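Side-chain contact in phosphatidylinositol phosphate phosphatase (Schizosaccharomyces pombe, PDB 1I9Z), which removes the 5-phosphate from phosphatidylinositol 4,5-bisphosphate and from soluble inositol polyphosphates through its inositol polyphosphate 5-phosphatase domain, with magnesium as cofactor: residues H179-I184 with G244-F249. Numbering follows the deposited sequence.
Sequences HDYRTI and GKVFPF
Tyr181 and Phe247 form an edge-to-face aromatic pair. The ring centroids lie 4.7 Å apart and the planes meet at 57°, so the stack is tilted rather than a strict T. One edge of the tyrosine does the touching. Tyr181 CD1 sits over the centre of the Phe247 ring, 3.6 Å from Phe247 CE2, and Tyr181 CE1 approaches Phe247 CD2.

The backbone of the loop covers one face of the tyrosine. Phe247 N lies over that face, toward the rim, 3.4 Å from Tyr181 CE1. Val246 CA lies over the same face. The tyrosine points out from helix 174-187 with CG anti to its own backbone nitrogen (chi1 164°), which lays the ring along residues 246-248.

Contacts at the two ends of the tyrosine side chain complete the fit. Val246 CG1 packs on Tyr181 CB at 3.8 Å. Pro248 CD meets the hydroxyl end, 3.4 Å from Tyr181 OH, in a van der Waals contact. With an alanine in place of Tyr181, a gap is likely to open between helix and loop, leaving one face of Phe247 without the tyrosine edge that sits over it.

Other aromatic rings join the pair: Trp204 of strand 201-205 meets both rings, and Phe208 stacks on Phe247. The contact thus ties helix 174-187 to the loop after helix 236-242, on one flank of the DNase I-like phosphatase domain.

The Lys245 side chain leads away from the tyrosine, and its NZ bonds to Gln240 OE1. No hydrogen bond or salt bridge links the two segments. Their association therefore rests on apolar contacts and the weak electrostatics of a ring edge over a ring face, with the Tyr181 ring set against the loop backbone, Phe247 and Pro248.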
ATOM      1  N   HIS A 179     -14.047  -3.326 -12.579  1.00 20.39           N
ATOM      2  CA  HIS A 179     -13.718  -4.588 -13.218  1.00 19.81           C
ATOM      3  C   HIS A 179     -12.208  -4.835 -13.046  1.00 18.99           C
ATOM      4  O   HIS A 179     -11.751  -5.985 -12.863  1.00 16.00           O
ATOM      5  CB  HIS A 179     -14.044  -4.496 -14.691  1.00 22.26           C
ATOM      6  CG  HIS A 179     -13.479  -5.633 -15.479  1.00 23.26           C
ATOM      7  ND1 HIS A 179     -12.446  -5.479 -16.383  1.00 27.49           N
ATOM      8  CD2 HIS A 179     -13.807  -6.943 -15.492  1.00 23.93           C
ATOM      9  CE1 HIS A 179     -12.168  -6.657 -16.936  1.00 26.23           C
ATOM     10  NE2 HIS A 179     -12.982  -7.561 -16.407  1.00 28.30           N
ATOM     11  N   ASP A 180     -11.425  -3.760 -13.146  1.00 18.65           N
ATOM     12  CA  ASP A 180      -9.972  -3.897 -12.985  1.00 18.65           C
ATOM     13  C   ASP A 180      -9.642  -4.346 -11.566  1.00 18.45           C
ATOM     14  O   ASP A 180      -8.736  -5.157 -11.332  1.00 17.28           O
ATOM     15  CB  ASP A 180      -9.243  -2.555 -13.264  1.00 20.01           C
ATOM     16  CG  ASP A 180      -9.185  -2.200 -14.721  1.00 20.32           C
ATOM     17  OD1 ASP A 180      -9.511  -3.055 -15.561  1.00 19.72           O
ATOM     18  OD2 ASP A 180      -8.840  -1.039 -15.060  1.00 17.84           O
ATOM     19  N   TYR A 181     -10.365  -3.807 -10.587  1.00 16.08           N
ATOM     20  CA  TYR A 181     -10.172  -4.222  -9.228  1.00 14.96           C
ATOM     21  C   TYR A 181     -10.398  -5.720  -9.113  1.00 17.60           C
ATOM     22  O   TYR A 181      -9.578  -6.462  -8.541  1.00 18.96           O
ATOM     23  CB  TYR A 181     -11.200  -3.524  -8.292  1.00 16.30           C
ATOM     24  CG  TYR A 181     -11.280  -4.208  -6.951  1.00 16.94           C
ATOM     25  CD1 TYR A 181     -10.323  -4.005  -5.993  1.00 19.06           C
ATOM     26  CD2 TYR A 181     -12.237  -5.223  -6.727  1.00 19.44           C
ATOM     27  CE1 TYR A 181     -10.273  -4.798  -4.831  1.00 22.13           C
ATOM     28  CE2 TYR A 181     -12.202  -6.023  -5.615  1.00 21.34           C
ATOM     29  CZ  TYR A 181     -11.201  -5.808  -4.662  1.00 22.91           C
ATOM     30  OH  TYR A 181     -11.076  -6.631  -3.613  1.00 26.35           O
ATOM     31  N   ARG A 182     -11.523  -6.184  -9.657  1.00 15.67           N
ATOM     32  CA  ARG A 182     -11.830  -7.601  -9.517  1.00 16.66           C
ATOM     33  C   ARG A 182     -10.813  -8.484 -10.214  1.00 17.45           C
ATOM     34  O   ARG A 182     -10.466  -9.543  -9.693  1.00 18.34           O
ATOM     35  CB  ARG A 182     -13.220  -7.904 -10.078  1.00 16.79           C
ATOM     36  CG  ARG A 182     -14.328  -7.185  -9.297  1.00 20.98           C
ATOM     37  CD  ARG A 182     -15.710  -7.741  -9.796  1.00 21.67           C
ATOM     38  NE  ARG A 182     -16.536  -6.726 -10.427  1.00 31.51           N
ATOM     39  CZ  ARG A 182     -16.392  -6.330 -11.672  1.00 32.21           C
ATOM     40  NH1 ARG A 182     -15.446  -6.864 -12.404  1.00 39.30           N
ATOM     41  NH2 ARG A 182     -17.167  -5.436 -12.204  1.00 30.43           N
ATOM     42  N   THR A 183     -10.360  -8.042 -11.382  1.00 16.22           N
ATOM     43  CA  THR A 183      -9.386  -8.761 -12.221  1.00 17.78           C
ATOM     44  C   THR A 183      -8.086  -8.928 -11.475  1.00 18.12           C
ATOM     45  O   THR A 183      -7.470 -10.013 -11.450  1.00 17.89           O
ATOM     46  CB  THR A 183      -9.166  -7.993 -13.549  1.00 18.88           C
ATOM     47  OG1 THR A 183     -10.387  -7.983 -14.306  1.00 20.70           O
ATOM     48  CG2 THR A 183      -8.059  -8.673 -14.454  1.00 17.98           C
ATOM     49  N   ILE A 184      -7.649  -7.853 -10.827  1.00 18.44           N
ATOM     50  CA  ILE A 184      -6.414  -7.907 -10.075  1.00 16.91           C
ATOM     51  C   ILE A 184      -6.545  -8.664  -8.780  1.00 17.05           C
ATOM     52  O   ILE A 184      -5.647  -9.426  -8.387  1.00 19.52           O
ATOM     53  CB  ILE A 184      -5.891  -6.449  -9.787  1.00 15.79           C
ATOM     54  CG1 ILE A 184      -5.546  -5.766 -11.094  1.00 16.05           C
ATOM     55  CG2 ILE A 184      -4.738  -6.514  -8.745  1.00 16.24           C
ATOM     56  CD1 ILE A 184      -5.403  -4.175 -10.982  1.00 14.13           C
ATOM     57  N   GLY A 244     -19.619  -1.900  -1.255  1.00 34.69           N
ATOM     58  CA  GLY A 244     -18.919  -3.185  -1.199  1.00 35.63           C
ATOM     59  C   GLY A 244     -18.515  -3.717  -2.576  1.00 35.92           C
ATOM     60  O   GLY A 244     -17.889  -4.760  -2.671  1.00 38.17           O
ATOM     61  N   LYS A 245     -18.836  -3.011  -3.648  1.00 36.29           N
ATOM     62  CA  LYS A 245     -18.468  -3.465  -5.007  1.00 37.02           C
ATOM     63  C   LYS A 245     -16.913  -3.570  -5.225  1.00 35.91           C
ATOM     64  O   LYS A 245     -16.416  -4.503  -5.899  1.00 35.98           O
ATOM     65  CB  LYS A 245     -19.028  -2.505  -6.087  1.00 40.39           C
ATOM     66  CG  LYS A 245     -20.574  -2.217  -6.161  1.00 43.42           C
ATOM     67  CD  LYS A 245     -20.868  -1.616  -7.563  1.00 44.49           C
ATOM     68  CE  LYS A 245     -22.204  -0.800  -7.730  1.00 46.54           C
ATOM     69  NZ  LYS A 245     -22.238   0.123  -8.996  1.00 41.50           N
ATOM     70  N   VAL A 246     -16.152  -2.621  -4.674  1.00 31.13           N
ATOM     71  CA  VAL A 246     -14.694  -2.661  -4.857  1.00 27.21           C
ATOM     72  C   VAL A 246     -13.989  -2.485  -3.546  1.00 24.26           C
ATOM     73  O   VAL A 246     -14.525  -1.872  -2.633  1.00 23.25           O
ATOM     74  CB  VAL A 246     -14.183  -1.569  -5.822  1.00 27.11           C
ATOM     75  CG1 VAL A 246     -14.508  -1.943  -7.183  1.00 28.63           C
ATOM     76  CG2 VAL A 246     -14.773  -0.196  -5.463  1.00 26.54           C
ATOM     77  N   PHE A 247     -12.769  -3.013  -3.455  1.00 21.38           N
ATOM     78  CA  PHE A 247     -11.984  -2.910  -2.219  1.00 20.35           C
ATOM     79  C   PHE A 247     -12.765  -3.148  -0.917  1.00 20.92           C
ATOM     80  O   PHE A 247     -12.697  -2.365   0.020  1.00 17.44           O
ATOM     81  CB  PHE A 247     -11.278  -1.529  -2.090  1.00 18.95           C
ATOM     82  CG  PHE A 247     -10.413  -1.174  -3.304  1.00 16.26           C
ATOM     83  CD1 PHE A 247     -10.917  -0.403  -4.318  1.00 15.25           C
ATOM     84  CD2 PHE A 247      -9.108  -1.662  -3.402  1.00 16.97           C
ATOM     85  CE1 PHE A 247     -10.164  -0.082  -5.450  1.00 16.40           C
ATOM     86  CE2 PHE A 247      -8.342  -1.341  -4.544  1.00 14.87           C
ATOM     87  CZ  PHE A 247      -8.874  -0.551  -5.543  1.00 15.08           C
ATOM     88  N   PRO A 248     -13.507  -4.269  -0.848  1.00 22.55           N
ATOM     89  CA  PRO A 248     -14.246  -4.532   0.393  1.00 23.43           C
ATOM     90  C   PRO A 248     -13.257  -4.726   1.557  1.00 24.23           C
ATOM     91  O   PRO A 248     -12.141  -5.282   1.431  1.00 23.80           O
ATOM     92  CB  PRO A 248     -15.052  -5.827   0.077  1.00 24.89           C
ATOM     93  CG  PRO A 248     -14.201  -6.539  -1.003  1.00 25.42           C
ATOM     94  CD  PRO A 248     -13.709  -5.308  -1.877  1.00 23.47           C
ATOM     95  N   PHE A 249     -13.670  -4.272   2.714  1.00 22.68           N
ATOM     96  CA  PHE A 249     -12.881  -4.331   3.914  1.00 24.08           C
ATOM     97  C   PHE A 249     -11.639  -3.447   3.890  1.00 23.05           C
ATOM     98  O   PHE A 249     -10.830  -3.538   4.792  1.00 23.32           O
ATOM     99  CB  PHE A 249     -12.521  -5.782   4.284  1.00 27.56           C
ATOM    100  CG  PHE A 249     -13.738  -6.678   4.451  1.00 32.42           C
ATOM    101  CD1 PHE A 249     -14.065  -7.615   3.475  1.00 34.72           C
ATOM    102  CD2 PHE A 249     -14.585  -6.530   5.557  1.00 36.31           C
ATOM    103  CE1 PHE A 249     -15.221  -8.386   3.588  1.00 36.97           C
ATOM    104  CE2 PHE A 249     -15.754  -7.312   5.675  1.00 36.19           C
ATOM    105  CZ  PHE A 249     -16.062  -8.229   4.688  1.00 36.57           C
TER